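Local atomic coordinates of water-soluble chlorophyll protein (Brassicaceae, PDB entry 5HPZ), a protein that binds chlorophyll in a water-soluble tetramer and belongs to the Kunitz-type protease inhibitor family. Residues H133-L137 against T166-F171. Numbering follows the deposited sequence.
Sequences HTYKL and TLFVKF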
loop_
_atom_site.group_PDB
_atom_site.type_symbol
_atom_site.label_atom_id
_atom_site.label_comp_id
_atom_site.label_asym_id
_atom_site.label_seq_id
_atom_site.Cartn_x
_atom_site.Cartn_y
_atom_site.Cartn_z
ATOM N N HIS A 133 26.790 -8.721 -26.804
ATOM C CA HIS A 133 26.519 -8.961 -25.380
ATOM C C HIS A 133 25.020 -8.892 -25.083
ATOM O O HIS A 133 24.637 -8.462 -23.978
ATOM C CB HIS A 133 27.240 -7.942 -24.480
ATOM C CG HIS A 133 28.668 -7.686 -24.849
ATOM N ND1 HIS A 133 29.667 -8.623 -24.673
ATOM C CD2 HIS A 133 29.270 -6.580 -25.353
ATOM C CE1 HIS A 133 30.819 -8.111 -25.073
ATOM N NE2 HIS A 133 30.607 -6.873 -25.486
ATOM N N THR A 134 24.205 -9.290 -26.078
ATOM C CA THR A 134 22.750 -9.352 -25.974
ATOM C C THR A 134 22.195 -10.782 -25.939
ATOM O O THR A 134 22.548 -11.603 -26.755
ATOM C CB THR A 134 22.105 -8.646 -27.154
ATOM O OG1 THR A 134 22.660 -7.337 -27.226
ATOM C CG2 THR A 134 20.600 -8.551 -26.997
ATOM N N TYR A 135 21.295 -11.060 -24.996
ATOM C CA TYR A 135 20.790 -12.412 -24.852
ATOM C C TYR A 135 19.295 -12.425 -24.676
ATOM O O TYR A 135 18.632 -11.363 -24.549
ATOM C CB TYR A 135 21.470 -13.092 -23.675
ATOM C CG TYR A 135 22.973 -13.209 -23.831
ATOM C CD1 TYR A 135 23.817 -12.200 -23.384
ATOM C CD2 TYR A 135 23.541 -14.290 -24.460
ATOM C CE1 TYR A 135 25.193 -12.295 -23.525
ATOM C CE2 TYR A 135 24.927 -14.404 -24.619
ATOM C CZ TYR A 135 25.736 -13.399 -24.158
ATOM O OH TYR A 135 27.096 -13.496 -24.283
ATOM N N LYS A 136 18.749 -13.625 -24.710
ATOM C CA LYS A 136 17.376 -13.838 -24.312
ATOM C C LYS A 136 17.393 -14.996 -23.360
ATOM O O LYS A 136 18.410 -15.696 -23.269
ATOM C CB LYS A 136 16.463 -14.140 -25.494
ATOM C CG LYS A 136 16.837 -15.408 -26.210
ATOM C CD LYS A 136 15.929 -15.703 -27.394
ATOM C CE LYS A 136 16.539 -16.847 -28.171
ATOM N NZ LYS A 136 15.652 -17.308 -29.257
ATOM N N LEU A 137 16.298 -15.120 -22.611
ATOM C CA LEU A 137 16.073 -16.215 -21.656
ATOM C C LEU A 137 14.915 -17.043 -22.089
ATOM O O LEU A 137 13.907 -16.494 -22.535
ATOM C CB LEU A 137 15.759 -15.645 -20.311
ATOM C CG LEU A 137 16.736 -14.604 -19.766
ATOM C CD1 LEU A 137 16.071 -13.970 -18.559
ATOM C CD2 LEU A 137 18.024 -15.302 -19.403
ATOM N N THR A 166 9.620 -11.007 -27.159
ATOM C CA THR A 166 10.880 -11.399 -26.507
ATOM C C THR A 166 11.566 -10.226 -25.810
ATOM O O THR A 166 11.582 -9.110 -26.319
ATOM C CB THR A 166 11.793 -12.016 -27.538
ATOM O OG1 THR A 166 11.146 -13.212 -27.984
ATOM C CG2 THR A 166 13.174 -12.379 -26.940
ATOM N N LEU A 167 12.071 -10.496 -24.616
ATOM C CA LEU A 167 12.840 -9.525 -23.846
ATOM C C LEU A 167 14.309 -9.752 -24.088
ATOM O O LEU A 167 14.831 -10.804 -23.723
ATOM C CB LEU A 167 12.528 -9.669 -22.353
ATOM C CG LEU A 167 13.346 -8.678 -21.488
ATOM C CD1 LEU A 167 12.982 -7.225 -21.796
ATOM C CD2 LEU A 167 13.032 -9.035 -20.035
ATOM N N PHE A 168 14.972 -8.760 -24.678
ATOM C CA PHE A 168 16.396 -8.820 -24.916
ATOM C C PHE A 168 17.150 -8.133 -23.781
ATOM O O PHE A 168 16.815 -6.995 -23.407
ATOM C CB PHE A 168 16.720 -8.234 -26.305
ATOM C CG PHE A 168 16.062 -8.999 -27.422
ATOM C CD1 PHE A 168 16.503 -10.267 -27.759
ATOM C CD2 PHE A 168 14.967 -8.469 -28.106
ATOM C CE1 PHE A 168 15.887 -10.986 -28.770
ATOM C CE2 PHE A 168 14.339 -9.201 -29.104
ATOM C CZ PHE A 168 14.806 -10.447 -29.447
ATOM N N VAL A 169 18.164 -8.819 -23.259
ATOM C CA VAL A 169 18.888 -8.351 -22.072
ATOM C C VAL A 169 20.379 -8.410 -22.199
ATOM O O VAL A 169 20.917 -9.137 -22.990
ATOM C CB VAL A 169 18.523 -9.214 -20.798
ATOM C CG1 VAL A 169 17.026 -9.178 -20.583
ATOM C CG2 VAL A 169 18.972 -10.687 -20.954
ATOM N N LYS A 170 21.019 -7.699 -21.301
ATOM C CA LYS A 170 22.423 -7.877 -21.085
ATOM C C LYS A 170 22.643 -8.020 -19.557
ATOM O O LYS A 170 21.733 -7.692 -18.740
ATOM C CB LYS A 170 23.177 -6.729 -21.719
ATOM C CG LYS A 170 22.802 -5.368 -21.170
ATOM C CD LYS A 170 23.487 -4.264 -21.972
ATOM C CE LYS A 170 23.944 -3.116 -21.069
ATOM N NZ LYS A 170 22.948 -2.648 -20.063
ATOM N N PHE A 171 23.804 -8.566 -19.195
ATOM C CA PHE A 171 24.128 -8.904 -17.824
ATOM C C PHE A 171 25.221 -7.984 -17.358
ATOM O O PHE A 171 26.299 -7.885 -17.979
ATOM C CB PHE A 171 24.589 -10.339 -17.760
ATOM C CG PHE A 171 23.575 -11.317 -18.291
ATOM C CD1 PHE A 171 22.375 -11.541 -17.635
ATOM C CD2 PHE A 171 23.806 -12.009 -19.469
ATOM C CE1 PHE A 171 21.435 -12.432 -18.148
ATOM C CE2 PHE A 171 22.881 -12.917 -19.981
ATOM C CZ PHE A 171 21.687 -13.110 -19.327
HETATM O O HOH W 1 14.162 -13.196 -22.873
#
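Thr166 meets Lys136 through methyl and methylene groups: CG2 of Thr166 lies 4.0 Å from CB of Lys136. The same methyl sits over one face of the Phe168 ring, displaced from its centre, while the extended lysine chain leads away from the contact. Leu167 takes part through its carbonyl: water 1 accepts from Leu137 N at 2.9 Å and lies 2.6 Å from Leu167 O, hydrogen-bonded to it, linking the two backbones. Phe168 brings its CB to 4.0 Å from CG2 of Thr134, and makes a bent CA-H...O contact with Tyr135 O, CA to O 3.4 Å. Val169 then forms the single antiparallel bridge, a hydrogen-bonded pair with Tyr135. Val169 N donates to Tyr135 O, and Val169 O accepts from Tyr135 N at 2.8 Å. The axes of 135-137 and 169-171 run at 101° to each other, consistent with strands that belong to different sheets of the Kunitz-family beta-trefoil: strand 135-139 lies between 124-128 and 142-148, whereas 169-173 pairs with 18-22. Lys170 carries its CB to 3.2 Å from His133 O; its chain bends at chi3 and chi4, and NZ makes a weak hydrogen bond to Gln21 OE1. Phe171 closes the buried side in an oblique aromatic pair, its CE2 3.6 Å from CD1 of Tyr135 and the ring planes inclined at 33°. With CG anti to its carbonyl carbon (chi1 -58°), the Phe171 side chain reaches back to Tyr135, and CD2 of Leu137 comes to the ring edge at CZ. Phe60 adds an edge-to-face partner to Phe171, and Tyr135 OH is hydrogen-bonded to Lys5 N.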